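Local coordinates for B-agarase (Agarivorans gilvus, PDB 5Z6P), which probably cleaves the agarose backbone at beta-galactosidic bonds, acting as a beta-agarase of glycoside hydrolase family 50, at residues 374-379 with 411-416; 239-244 with 402-407; 221-226 with 721-726; 306-311 with 415-420. All blocks are in the same frame, centred on the assembly; numbering follows the deposited sequence.

Contact 1: 374-379 with 411-416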
loop_
_atom_site.group_PDB
_atom_site.type_symbol
_atom_site.label_atom_id
_atom_site.label_comp_id
_atom_site.label_asym_id
_atom_site.label_seq_id
_atom_site.Cartn_x
_atom_site.Cartn_y
_atom_site.Cartn_z
ATOM N N LEU A 374 4.717 -19.156 26.371
ATOM C CA LEU A 374 4.721 -18.189 25.280
ATOM C C LEU A 374 5.334 -18.756 23.991
ATOM O O LEU A 374 5.367 -18.076 22.973
ATOM C CB LEU A 374 5.461 -16.923 25.695
ATOM C CG LEU A 374 4.835 -16.100 26.823
ATOM C CD1 LEU A 374 5.760 -14.982 27.227
ATOM C CD2 LEU A 374 3.448 -15.559 26.447
ATOM N N ALA A 375 5.795 -20.004 24.030
ATOM C CA ALA A 375 6.263 -20.693 22.813
ATOM C C ALA A 375 5.094 -21.056 21.912
ATOM O O ALA A 375 5.283 -21.406 20.756
ATOM C CB ALA A 375 7.062 -21.953 23.158
ATOM N N GLU A 376 3.892 -20.978 22.465
ATOM C CA GLU A 376 2.662 -21.160 21.715
ATOM C C GLU A 376 2.610 -20.302 20.450
ATOM O O GLU A 376 1.904 -20.619 19.497
ATOM C CB GLU A 376 1.467 -20.826 22.615
ATOM C CG GLU A 376 0.116 -20.957 21.957
ATOM C CD GLU A 376 -0.242 -22.405 21.654
ATOM O OE1 GLU A 376 0.254 -23.297 22.364
ATOM O OE2 GLU A 376 -1.015 -22.647 20.706
ATOM N N HIS A 377 3.351 -19.201 20.449
ATOM C CA HIS A 377 3.252 -18.240 19.368
ATOM C C HIS A 377 4.347 -18.407 18.336
ATOM O O HIS A 377 4.489 -17.572 17.452
ATOM C CB HIS A 377 3.243 -16.824 19.950
ATOM C CG HIS A 377 2.290 -16.685 21.091
ATOM N ND1 HIS A 377 0.929 -16.802 20.934
ATOM C CD2 HIS A 377 2.507 -16.541 22.417
ATOM C CE1 HIS A 377 0.343 -16.693 22.109
ATOM N NE2 HIS A 377 1.281 -16.533 23.026
ATOM N N TYR A 378 5.117 -19.488 18.441
ATOM C CA TYR A 378 5.961 -19.899 17.333
ATOM C C TYR A 378 5.063 -20.348 16.173
ATOM O O TYR A 378 3.953 -20.807 16.378
ATOM C CB TYR A 378 6.921 -21.034 17.730
ATOM C CG TYR A 378 8.139 -20.589 18.505
ATOM C CD1 TYR A 378 9.065 -19.738 17.931
ATOM C CD2 TYR A 378 8.377 -21.041 19.805
ATOM C CE1 TYR A 378 10.179 -19.330 18.617
ATOM C CE2 TYR A 378 9.496 -20.634 20.504
ATOM C CZ TYR A 378 10.394 -19.778 19.903
ATOM O OH TYR A 378 11.515 -19.361 20.564
ATOM N N GLY A 379 5.555 -20.190 14.955
ATOM C CA GLY A 379 4.886 -20.694 13.773
ATOM C C GLY A 379 5.959 -21.134 12.802
ATOM O O GLY A 379 7.143 -21.123 13.144
ATOM N N ALA A 411 -6.607 -17.391 31.341
ATOM C CA ALA A 411 -7.703 -16.630 30.750
ATOM C C ALA A 411 -7.614 -16.679 29.212
ATOM O O ALA A 411 -6.528 -16.811 28.649
ATOM C CB ALA A 411 -7.683 -15.201 31.257
ATOM N N ASP A 412 -8.766 -16.611 28.554
ATOM C CA ASP A 412 -8.866 -16.624 27.092
ATOM C C ASP A 412 -8.481 -15.255 26.514
ATOM O O ASP A 412 -9.350 -14.409 26.275
ATOM C CB ASP A 412 -10.295 -17.008 26.676
ATOM C CG ASP A 412 -10.459 -17.194 25.172
ATOM O OD1 ASP A 412 -9.579 -16.785 24.390
ATOM O OD2 ASP A 412 -11.499 -17.757 24.775
ATOM N N TYR A 413 -7.189 -15.047 26.280
ATOM C CA TYR A 413 -6.703 -13.737 25.876
ATOM C C TYR A 413 -7.169 -13.341 24.463
ATOM O O TYR A 413 -7.309 -12.155 24.155
ATOM C CB TYR A 413 -5.175 -13.685 25.966
ATOM C CG TYR A 413 -4.446 -14.818 25.277
ATOM C CD1 TYR A 413 -4.112 -14.734 23.932
ATOM C CD2 TYR A 413 -4.070 -15.960 25.976
ATOM C CE1 TYR A 413 -3.442 -15.763 23.295
ATOM C CE2 TYR A 413 -3.399 -16.995 25.352
ATOM C CZ TYR A 413 -3.086 -16.894 24.014
ATOM O OH TYR A 413 -2.411 -17.921 23.392
ATOM N N MET A 414 -7.416 -14.321 23.611
ATOM C CA MET A 414 -7.885 -13.996 22.270
ATOM C C MET A 414 -9.293 -13.431 22.324
ATOM O O MET A 414 -9.601 -12.475 21.624
ATOM C CB MET A 414 -7.817 -15.208 21.359
ATOM C CG MET A 414 -6.395 -15.579 20.981
ATOM S SD MET A 414 -5.402 -14.202 20.359
ATOM C CE MET A 414 -6.408 -13.668 18.964
ATOM N N ALA A 415 -10.124 -13.999 23.187
ATOM C CA ALA A 415 -11.492 -13.532 23.352
ATOM C C ALA A 415 -11.496 -12.133 23.950
ATOM O O ALA A 415 -12.328 -11.309 23.621
ATOM C CB ALA A 415 -12.283 -14.480 24.229
ATOM N N LYS A 416 -10.556 -11.862 24.839
ATOM C CA LYS A 416 -10.510 -10.543 25.440
ATOM C C LYS A 416 -10.045 -9.543 24.392
ATOM O O LYS A 416 -10.585 -8.450 24.286
ATOM C CB LYS A 416 -9.594 -10.534 26.664
ATOM C CG LYS A 416 -9.533 -9.210 27.393
ATOM C CD LYS A 416 -10.867 -8.835 28.023
ATOM C CE LYS A 416 -10.684 -7.683 29.015
ATOM N NZ LYS A 416 -11.965 -7.290 29.654
#

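Contact 2: 239-244 with 402-407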
loop_
_atom_site.group_PDB
_atom_site.type_symbol
_atom_site.label_atom_id
_atom_site.label_comp_id
_atom_site.label_asym_id
_atom_site.label_seq_id
_atom_site.Cartn_x
_atom_site.Cartn_y
_atom_site.Cartn_z
ATOM N N HIS A 239 8.220 -0.986 28.969
ATOM C CA HIS A 239 9.502 -1.396 29.572
ATOM C C HIS A 239 9.447 -2.626 30.470
ATOM O O HIS A 239 10.485 -3.151 30.847
ATOM C CB HIS A 239 10.104 -0.242 30.377
ATOM C CG HIS A 239 10.221 1.031 29.599
ATOM N ND1 HIS A 239 9.242 2.000 29.615
ATOM C CD2 HIS A 239 11.188 1.484 28.771
ATOM C CE1 HIS A 239 9.608 3.004 28.840
ATOM N NE2 HIS A 239 10.784 2.714 28.312
ATOM N N SER A 240 8.254 -3.100 30.801
ATOM C CA SER A 240 8.136 -4.282 31.644
ATOM C C SER A 240 6.712 -4.804 31.658
ATOM O O SER A 240 5.787 -4.090 31.279
ATOM C CB SER A 240 8.576 -3.963 33.075
ATOM O OG SER A 240 7.621 -3.128 33.696
ATOM N N GLU A 241 6.538 -6.037 32.126
ATOM C CA GLU A 241 5.206 -6.617 32.216
ATOM C C GLU A 241 4.355 -5.812 33.170
ATOM O O GLU A 241 3.142 -5.747 33.020
ATOM C CB GLU A 241 5.259 -8.073 32.670
ATOM C CG GLU A 241 5.798 -9.035 31.632
ATOM C CD GLU A 241 7.295 -9.076 31.609
ATOM O OE1 GLU A 241 7.927 -8.210 32.268
ATOM O OE2 GLU A 241 7.842 -9.977 30.942
ATOM N N GLN A 242 5.011 -5.199 34.154
ATOM C CA GLN A 242 4.319 -4.396 35.150
ATOM C C GLN A 242 3.769 -3.125 34.521
ATOM O O GLN A 242 2.606 -2.779 34.732
ATOM C CB GLN A 242 5.246 -4.052 36.320
ATOM C CG GLN A 242 4.574 -3.256 37.432
ATOM C CD GLN A 242 3.239 -3.848 37.879
ATOM O OE1 GLN A 242 3.069 -5.064 37.929
ATOM N NE2 GLN A 242 2.289 -2.980 38.206
ATOM N N GLU A 243 4.610 -2.437 33.756
ATOM C CA GLU A 243 4.178 -1.249 33.034
ATOM C C GLU A 243 3.130 -1.641 32.000
ATOM O O GLU A 243 2.142 -0.939 31.806
ATOM C CB GLU A 243 5.354 -0.532 32.361
ATOM C CG GLU A 243 4.975 0.880 31.914
ATOM C CD GLU A 243 6.059 1.601 31.147
ATOM O OE1 GLU A 243 5.985 2.838 31.058
ATOM O OE2 GLU A 243 6.978 0.956 30.624
ATOM N N LEU A 244 3.339 -2.783 31.357
ATOM C CA LEU A 244 2.340 -3.325 30.453
ATOM C C LEU A 244 0.979 -3.476 31.147
ATOM O O LEU A 244 -0.042 -3.130 30.568
ATOM C CB LEU A 244 2.812 -4.663 29.878
ATOM C CG LEU A 244 1.911 -5.373 28.870
ATOM C CD1 LEU A 244 1.538 -4.423 27.743
ATOM C CD2 LEU A 244 2.611 -6.593 28.336
ATOM N N LEU A 402 -0.420 -10.133 23.713
ATOM C CA LEU A 402 -1.806 -10.378 24.062
ATOM C C LEU A 402 -1.914 -11.325 25.273
ATOM O O LEU A 402 -2.692 -11.085 26.202
ATOM C CB LEU A 402 -2.571 -10.950 22.874
ATOM C CG LEU A 402 -2.731 -10.040 21.653
ATOM C CD1 LEU A 402 -3.708 -10.663 20.661
ATOM C CD2 LEU A 402 -3.175 -8.637 22.061
ATOM N N GLN A 403 -1.133 -12.402 25.260
ATOM C CA GLN A 403 -1.163 -13.353 26.363
ATOM C C GLN A 403 -0.618 -12.719 27.656
ATOM O O GLN A 403 -1.204 -12.888 28.722
ATOM C CB GLN A 403 -0.379 -14.621 26.015
ATOM C CG GLN A 403 -0.470 -15.676 27.099
ATOM C CD GLN A 403 0.057 -17.019 26.670
ATOM O OE1 GLN A 403 0.469 -17.204 25.528
ATOM N NE2 GLN A 403 0.048 -17.972 27.593
ATOM N N ARG A 404 0.482 -11.983 27.538
ATOM C CA ARG A 404 1.031 -11.215 28.651
ATOM C C ARG A 404 -0.004 -10.271 29.246
ATOM O O ARG A 404 -0.128 -10.162 30.461
ATOM C CB ARG A 404 2.251 -10.408 28.207
ATOM C CG ARG A 404 3.498 -11.245 27.935
ATOM C CD ARG A 404 4.604 -10.363 27.419
ATOM N NE ARG A 404 5.891 -11.030 27.439
ATOM C CZ ARG A 404 6.742 -11.038 26.421
ATOM N NH1 ARG A 404 6.434 -10.427 25.284
ATOM N NH2 ARG A 404 7.902 -11.670 26.533
ATOM N N LYS A 405 -0.756 -9.606 28.377
ATOM C CA LYS A 405 -1.720 -8.597 28.817
ATOM C C LYS A 405 -2.981 -9.174 29.445
ATOM O O LYS A 405 -3.490 -8.641 30.425
ATOM C CB LYS A 405 -2.131 -7.702 27.647
ATOM C CG LYS A 405 -1.087 -6.683 27.236
ATOM C CD LYS A 405 -1.587 -5.798 26.107
ATOM C CE LYS A 405 -2.979 -5.261 26.396
ATOM N NZ LYS A 405 -3.251 -4.038 25.588
ATOM N N TYR A 406 -3.482 -10.255 28.861
ATOM C CA TYR A 406 -4.834 -10.710 29.138
ATOM C C TYR A 406 -4.950 -12.165 29.595
ATOM O O TYR A 406 -6.041 -12.620 29.921
ATOM C CB TYR A 406 -5.711 -10.569 27.887
ATOM C CG TYR A 406 -5.945 -9.181 27.346
ATOM C CD1 TYR A 406 -6.223 -8.101 28.179
ATOM C CD2 TYR A 406 -5.922 -8.961 25.978
ATOM C CE1 TYR A 406 -6.443 -6.848 27.659
ATOM C CE2 TYR A 406 -6.145 -7.718 25.453
ATOM C CZ TYR A 406 -6.404 -6.667 26.285
ATOM O OH TYR A 406 -6.616 -5.446 25.718
ATOM N N GLY A 407 -3.853 -12.910 29.572
ATOM C CA GLY A 407 -3.950 -14.353 29.712
ATOM C C GLY A 407 -3.559 -14.931 31.056
ATOM O O GLY A 407 -3.312 -16.128 31.169
HETATM O O HOH W 1 6.280 -12.068 29.926
#

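Contact 3: 221-226 with 721-726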
loop_
_atom_site.group_PDB
_atom_site.type_symbol
_atom_site.label_atom_id
_atom_site.label_comp_id
_atom_site.label_asym_id
_atom_site.label_seq_id
_atom_site.Cartn_x
_atom_site.Cartn_y
_atom_site.Cartn_z
ATOM N N GLY A 221 20.862 -7.928 18.961
ATOM C CA GLY A 221 20.125 -7.566 20.160
ATOM C C GLY A 221 19.276 -6.306 20.075
ATOM O O GLY A 221 18.976 -5.708 21.106
ATOM N N ILE A 222 18.886 -5.903 18.867
ATOM C CA ILE A 222 18.097 -4.674 18.690
ATOM C C ILE A 222 16.620 -4.830 19.078
ATOM O O ILE A 222 15.925 -3.831 19.273
ATOM C CB ILE A 222 18.167 -4.154 17.222
ATOM C CG1 ILE A 222 17.624 -2.725 17.093
ATOM C CG2 ILE A 222 17.374 -5.026 16.326
ATOM C CD1 ILE A 222 18.654 -1.667 17.203
ATOM N N ILE A 223 16.132 -6.065 19.185
ATOM C CA ILE A 223 14.732 -6.301 19.556
ATOM C C ILE A 223 14.583 -6.831 20.983
ATOM O O ILE A 223 15.212 -7.819 21.347
ATOM C CB ILE A 223 14.039 -7.306 18.591
ATOM C CG1 ILE A 223 14.232 -6.905 17.120
ATOM C CG2 ILE A 223 12.564 -7.436 18.938
ATOM C CD1 ILE A 223 13.653 -5.540 16.747
ATOM N N ASP A 224 13.744 -6.184 21.791
ATOM C CA ASP A 224 13.546 -6.631 23.170
ATOM C C ASP A 224 12.496 -7.731 23.236
ATOM O O ASP A 224 12.018 -8.198 22.206
ATOM C CB ASP A 224 13.184 -5.459 24.103
ATOM C CG ASP A 224 11.828 -4.834 23.808
ATOM O OD1 ASP A 224 10.943 -5.486 23.231
ATOM O OD2 ASP A 224 11.634 -3.671 24.203
ATOM N N ARG A 225 12.125 -8.138 24.448
ATOM C CA ARG A 225 11.246 -9.288 24.595
ATOM C C ARG A 225 9.794 -9.006 24.218
ATOM O O ARG A 225 8.995 -9.925 24.123
ATOM C CB ARG A 225 11.309 -9.826 26.018
ATOM C CG ARG A 225 10.701 -8.961 27.092
ATOM C CD ARG A 225 11.122 -9.532 28.452
ATOM N NE ARG A 225 10.460 -8.885 29.576
ATOM C CZ ARG A 225 10.972 -7.875 30.265
ATOM N NH1 ARG A 225 12.159 -7.386 29.942
ATOM N NH2 ARG A 225 10.293 -7.352 31.277
ATOM N N PHE A 226 9.467 -7.734 24.021
ATOM C CA PHE A 226 8.120 -7.320 23.643
ATOM C C PHE A 226 7.981 -7.134 22.133
ATOM O O PHE A 226 6.890 -6.883 21.622
ATOM C CB PHE A 226 7.746 -6.023 24.367
ATOM C CG PHE A 226 7.830 -6.127 25.863
ATOM C CD1 PHE A 226 6.846 -6.790 26.583
ATOM C CD2 PHE A 226 8.899 -5.573 26.549
ATOM C CE1 PHE A 226 6.924 -6.888 27.971
ATOM C CE2 PHE A 226 8.986 -5.674 27.935
ATOM C CZ PHE A 226 7.999 -6.329 28.645
ATOM N N PRO A 721 5.825 -5.933 12.148
ATOM C CA PRO A 721 7.009 -6.269 12.956
ATOM C C PRO A 721 8.201 -5.462 12.480
ATOM O O PRO A 721 8.316 -5.236 11.287
ATOM C CB PRO A 721 7.221 -7.766 12.697
ATOM C CG PRO A 721 5.931 -8.260 12.170
ATOM C CD PRO A 721 5.288 -7.109 11.450
ATOM N N ILE A 722 9.061 -5.025 13.395
ATOM C CA ILE A 722 10.203 -4.178 13.035
ATOM C C ILE A 722 11.180 -4.973 12.180
ATOM O O ILE A 722 11.889 -4.425 11.334
ATOM C CB ILE A 722 10.910 -3.612 14.308
ATOM C CG1 ILE A 722 9.969 -2.651 15.041
ATOM C CG2 ILE A 722 12.211 -2.898 13.958
ATOM C CD1 ILE A 722 10.478 -2.165 16.376
ATOM N N THR A 723 11.178 -6.285 12.389
ATOM C CA THR A 723 12.005 -7.212 11.620
ATOM C C THR A 723 11.284 -7.719 10.365
ATOM O O THR A 723 11.793 -8.554 9.643
ATOM C CB THR A 723 12.412 -8.418 12.494
ATOM O OG1 THR A 723 11.279 -8.826 13.258
ATOM C CG2 THR A 723 13.541 -8.045 13.453
ATOM N N GLY A 724 10.086 -7.217 10.123
ATOM C CA GLY A 724 9.358 -7.594 8.924
ATOM C C GLY A 724 8.381 -8.750 9.040
ATOM O O GLY A 724 8.637 -9.746 9.727
ATOM N N ARG A 725 7.246 -8.592 8.359
ATOM C CA ARG A 725 6.298 -9.666 8.107
ATOM C C ARG A 725 7.001 -10.831 7.466
ATOM O O ARG A 725 7.714 -10.644 6.492
ATOM C CB ARG A 725 5.180 -9.217 7.169
ATOM C CG ARG A 725 3.989 -8.663 7.831
ATOM C CD ARG A 725 2.824 -8.619 6.851
ATOM N NE ARG A 725 2.363 -9.958 6.536
ATOM C CZ ARG A 725 1.849 -10.329 5.367
ATOM N NH1 ARG A 725 1.740 -9.460 4.363
ATOM N NH2 ARG A 725 1.453 -11.586 5.206
ATOM N N SER A 726 6.759 -12.031 7.988
ATOM C CA SER A 726 7.397 -13.249 7.485
ATOM C C SER A 726 7.235 -13.431 5.992
ATOM O O SER A 726 8.204 -13.688 5.280
ATOM C CB SER A 726 6.829 -14.481 8.198
ATOM O OG SER A 726 7.002 -14.374 9.586
#

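Contact 4: 306-311 with 415-420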
loop_
_atom_site.group_PDB
_atom_site.type_symbol
_atom_site.label_atom_id
_atom_site.label_comp_id
_atom_site.label_asym_id
_atom_site.label_seq_id
_atom_site.Cartn_x
_atom_site.Cartn_y
_atom_site.Cartn_z
ATOM N N ASP A 306 -7.948 -1.886 8.451
ATOM C CA ASP A 306 -7.739 -3.167 7.819
ATOM C C ASP A 306 -6.924 -4.113 8.710
ATOM O O ASP A 306 -6.264 -3.677 9.648
ATOM C CB ASP A 306 -7.022 -2.985 6.488
ATOM C CG ASP A 306 -7.818 -2.163 5.505
ATOM O OD1 ASP A 306 -9.069 -2.244 5.489
ATOM O OD2 ASP A 306 -7.160 -1.418 4.764
ATOM N N ILE A 307 -6.972 -5.399 8.378
ATOM C CA ILE A 307 -6.180 -6.441 9.029
ATOM C C ILE A 307 -6.490 -6.515 10.528
ATOM O O ILE A 307 -5.663 -6.203 11.361
ATOM C CB ILE A 307 -4.675 -6.220 8.820
ATOM C CG1 ILE A 307 -4.375 -5.883 7.356
ATOM C CG2 ILE A 307 -3.885 -7.455 9.277
ATOM C CD1 ILE A 307 -4.425 -7.080 6.412
ATOM N N ILE A 308 -7.704 -6.931 10.859
ATOM C CA ILE A 308 -8.068 -7.144 12.244
ATOM C C ILE A 308 -8.007 -8.652 12.515
ATOM O O ILE A 308 -9.005 -9.353 12.565
ATOM C CB ILE A 308 -9.436 -6.528 12.549
ATOM C CG1 ILE A 308 -9.392 -5.050 12.131
ATOM C CG2 ILE A 308 -9.758 -6.655 14.034
ATOM C CD1 ILE A 308 -10.695 -4.368 12.091
ATOM N N ARG A 309 -6.778 -9.113 12.689
ATOM C CA ARG A 309 -6.450 -10.526 12.761
ATOM C C ARG A 309 -4.981 -10.617 13.158
ATOM O O ARG A 309 -4.285 -9.589 13.177
ATOM C CB ARG A 309 -6.705 -11.220 11.423
ATOM C CG ARG A 309 -5.799 -10.742 10.293
ATOM C CD ARG A 309 -6.135 -11.430 8.967
ATOM N NE ARG A 309 -5.093 -11.239 7.963
ATOM C CZ ARG A 309 -5.228 -11.572 6.681
ATOM N NH1 ARG A 309 -6.363 -12.118 6.258
ATOM N NH2 ARG A 309 -4.239 -11.361 5.827
ATOM N N LEU A 310 -4.507 -11.827 13.461
ATOM C CA LEU A 310 -3.135 -12.006 13.931
ATOM C C LEU A 310 -2.174 -12.468 12.832
ATOM O O LEU A 310 -0.966 -12.319 12.957
ATOM C CB LEU A 310 -3.085 -13.009 15.077
ATOM C CG LEU A 310 -3.717 -12.628 16.406
ATOM C CD1 LEU A 310 -3.162 -13.514 17.498
ATOM C CD2 LEU A 310 -3.520 -11.156 16.730
ATOM N N ALA A 311 -2.731 -13.002 11.752
ATOM C CA ALA A 311 -1.953 -13.713 10.741
ATOM C C ALA A 311 -0.828 -12.900 10.111
ATOM O O ALA A 311 0.115 -13.469 9.577
ATOM C CB ALA A 311 -2.886 -14.223 9.653
ATOM N N ALA A 415 -10.124 -13.999 23.187
ATOM C CA ALA A 415 -11.492 -13.532 23.352
ATOM C C ALA A 415 -11.496 -12.133 23.950
ATOM O O ALA A 415 -12.328 -11.309 23.621
ATOM C CB ALA A 415 -12.283 -14.480 24.229
ATOM N N LYS A 416 -10.556 -11.862 24.839
ATOM C CA LYS A 416 -10.510 -10.543 25.440
ATOM C C LYS A 416 -10.045 -9.543 24.392
ATOM O O LYS A 416 -10.585 -8.450 24.286
ATOM C CB LYS A 416 -9.594 -10.534 26.664
ATOM C CG LYS A 416 -9.533 -9.210 27.393
ATOM C CD LYS A 416 -10.867 -8.835 28.023
ATOM C CE LYS A 416 -10.684 -7.683 29.015
ATOM N NZ LYS A 416 -11.965 -7.290 29.654
ATOM N N TRP A 417 -9.039 -9.929 23.621
ATOM C CA TRP A 417 -8.538 -9.085 22.546
ATOM C C TRP A 417 -9.653 -8.691 21.564
ATOM O O TRP A 417 -9.756 -7.540 21.169
ATOM C CB TRP A 417 -7.392 -9.785 21.803
ATOM C CG TRP A 417 -6.930 -9.042 20.586
ATOM C CD1 TRP A 417 -6.173 -7.909 20.550
ATOM C CD2 TRP A 417 -7.194 -9.386 19.228
ATOM N NE1 TRP A 417 -5.950 -7.525 19.256
ATOM C CE2 TRP A 417 -6.563 -8.420 18.418
ATOM C CE3 TRP A 417 -7.889 -10.426 18.611
ATOM C CZ2 TRP A 417 -6.618 -8.450 17.028
ATOM C CZ3 TRP A 417 -7.954 -10.455 17.224
ATOM C CH2 TRP A 417 -7.323 -9.468 16.451
ATOM N N ARG A 418 -10.490 -9.652 21.188
ATOM C CA ARG A 418 -11.628 -9.375 20.326
ATOM C C ARG A 418 -12.575 -8.355 20.944
ATOM O O ARG A 418 -12.996 -7.423 20.269
ATOM C CB ARG A 418 -12.398 -10.660 20.002
ATOM C CG ARG A 418 -11.729 -11.531 18.969
ATOM C CD ARG A 418 -12.519 -12.806 18.700
ATOM N NE ARG A 418 -11.572 -13.893 18.530
ATOM C CZ ARG A 418 -11.411 -14.885 19.391
ATOM N NH1 ARG A 418 -12.177 -14.963 20.465
ATOM N NH2 ARG A 418 -10.501 -15.803 19.157
ATOM N N ASP A 419 -12.923 -8.546 22.214
ATOM C CA ASP A 419 -13.811 -7.618 22.901
ATOM C C ASP A 419 -13.227 -6.210 22.981
ATOM O O ASP A 419 -13.904 -5.232 22.675
ATOM C CB ASP A 419 -14.145 -8.118 24.311
ATOM C CG ASP A 419 -15.147 -9.258 24.307
ATOM O OD1 ASP A 419 -15.774 -9.505 23.258
ATOM O OD2 ASP A 419 -15.307 -9.907 25.359
ATOM N N VAL A 420 -11.971 -6.110 23.393
ATOM C CA VAL A 420 -11.324 -4.813 23.511
ATOM C C VAL A 420 -11.166 -4.116 22.149
ATOM O O VAL A 420 -11.365 -2.915 22.042
ATOM C CB VAL A 420 -9.962 -4.945 24.196
ATOM C CG1 VAL A 420 -9.171 -3.653 24.082
ATOM C CG2 VAL A 420 -10.167 -5.328 25.649
#

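Contact 1: 374-379 with 411-416
The imidazole of His-377 and the phenol of Tyr-413 reach toward each other from opposite directions and carry nearly all of this contact, which buries barely 82 Å² in all. Its tight point is a single atom pair: Tyr-413 OH lies 3.3 Å from His-377 CE1, at the edge of the imidazole and close to its plane. The phenol carbon behind it follows at 3.9 Å, measured from Tyr-413 CZ to His-377 CE1. The two rings form an oblique pair, turned 70° against each other with centroids 6.0 Å apart. No hydrogen bond crosses between the segments. The neighbouring nitrogen, His-377 NE2, is instead bonded to OE1 of Gln-403, which would help to set the rotation of the imidazole while its CE1 corner faces the phenol. In fold terms, the end of a 3-10 turn that leads into strand 378-384 meets the first turn of helix 413-428, beside helix 397-406, whose Ala-399 and Tyr-406 touch His-377 and Tyr-413. That first turn is N-capped: Asp-412 OD1 accepts from Ala-415 N at 3.1 Å, with the N-H coming from above the carboxylate plane. Tyr-413 holds its ring between its own backbone N and carbonyl carbon (chi1 51°), a position that sends the phenol across the gap from a backbone well set back; the nearest CA atoms, of His-377 and Met-414, are 12.3 Å apart. The loose side belongs to exposed Glu-376, whose CG comes only within 4.2 Å of Tyr-413 OH.

Contact 2: 239-244 with 402-407
Leu-244 lays CD2 on CB of Arg-404 and CD1 on CG and CD of Lys-405, joining the start of helix 241-255 to the end of helix 397-406. The closest approach is Leu-244 CD1 to Lys-405 CG at 3.5 Å; the leucine meets both long chains at about a right angle. The lysine amine continues to a salt bridge with Asp-741.

Arg-404 can be followed outward. Its CB lies 3.8 Å from Leu-244 CD2, and from there CG and CD run on extended (chi2 176°), taking the chain from the leucine to the polar groups around Glu-241. NE, at the next position, gives its N-H to a water 2.7 Å away in the guanidinium plane. That water in turn donates to Glu-241 OE2 at 2.8 Å. At the tip, NH1 bonds to the backbone O of Arg-225 and to Asn-401 OD1.

Glu-241 OE2 stands 4.1 Å from Arg-404 NE but well out of the guanidinium plane, so no N-H points at it; the carboxylate and guanidinium planes are turned 76° against each other. Glu-241 OE1 forms its salt bridge with Arg-225. The chemistry therefore implies a probable attraction of opposite charges, relayed by water, beside a leucine-centred apolar seam.

Contact 3: 221-226 with 721-726
Ile-223 meets Ile-722 and Thr-723 with its longer branch, and the meeting is purely apolar. CG1 of Ile-223 lies 3.9 Å from Thr-723 CG2, while its terminal CD1 comes to 4.1 Å from Ile-722 CG2. The isoleucine conformation explains the reach: CG1 lies anti to the carbonyl carbon (chi1 -51°), and a second bend at chi2 puts CD1 against both partners. The two isoleucine side chains run alongside one another, pointing in opposing senses.

Thr-723 is turned so that its two branches do different work. With chi1 at 42°, OG1 sits between backbone N and carbonyl carbon, where it bonds to the hydroxyls of Thr-315 and Tyr-364, and CG2 is left to face Ile-223. Each segment contains a turn. A type I turn, closed by Gly-724 N to Pro-721 O at 2.9 Å, carries Ile-722 and Thr-723 at its middle positions. Next to Ile-223, Asp-224 OD1 accepts from Phe-226 N at 2.8 Å, an Asx turn.

The contact links the connection that runs from strand 199-210 to helix 241-255 with the loop after strand 709-714, which is probably the last strand of the (beta/alpha)8 barrel expected of this family. Since only aliphatic carbons meet and no hydrogen bond crosses between the segments, the chemistry implies attachment by burial of apolar surface.

Contact 4: 306-311 with 415-420
The backbone of Ile-308 to Leu-310 passes the far end of the Trp-417 indole as an irregular loop, whereas Trp-417 sits in the regular turns of helix 413-428. The loop turns sharply at Ile-307, which has positive phi, near the left-handed region, and is then nearly fully extended at Arg-309. It follows strand 299-305, which lies beside strand 709-714 in the central sheet, an arrangement consistent with the first strand of the (beta/alpha)8 barrel expected of family 50. On that reading the contact lies between a loop leaving the barrel strands and an outer helix. The main chains stay well apart, their nearest CA atoms, of Ile-308 and Arg-418, being 9.1 Å from each other.

Trp-417 bridges this gap alone. Its CG is anti to the backbone N (chi1 173°), which projects the indole away from the helix with its six-membered ring leading. The outermost carbon, CH2, abuts the loop backbone: Arg-309 N lies 3.8 Å from Trp-417 CH2, at the ring edge and in its plane. Ile-308 adds a looser touch, its CG2 standing 4.4 Å from Trp-417 CH2. The first side-chain bond of Arg-309 points away from the helix, and its NH2 bonds to Asn-312 OD1.

Leu-310 supplies the other approach, over a face. Its CD2 lies 4.3 Å from the centroid of the six-membered ring of Trp-417 and 16° off the ring normal, a CH-pi contact. On the five-membered ring, Trp-417 NE1 is hydrogen-bonded to Tyr-398 OH.

How the contacts relate
Contact 3 is the buried one and wholly aliphatic; contact 1 lies at the surface and joins polar aromatic rings; contacts 2 and 4 are partly buried, the former mixing charge, water and leucine, the latter resting on an indole. Contacts 1 and 4 share Ala-415 and Lys-416 on helix 413-428, and Met-414 CE meets Leu-310 CD1 at 3.6 Å between them. Helix 397-406, used by contact 2, packs beside both, through Gln-403 toward contact 1 and Leu-402 against Trp-417. Contact 3 adjoins contact 2 through Phe-226, whose CZ packs 3.6 Å from Ser-240 C. Contacts 3 and 4 do not touch, their centres about 20 Å apart.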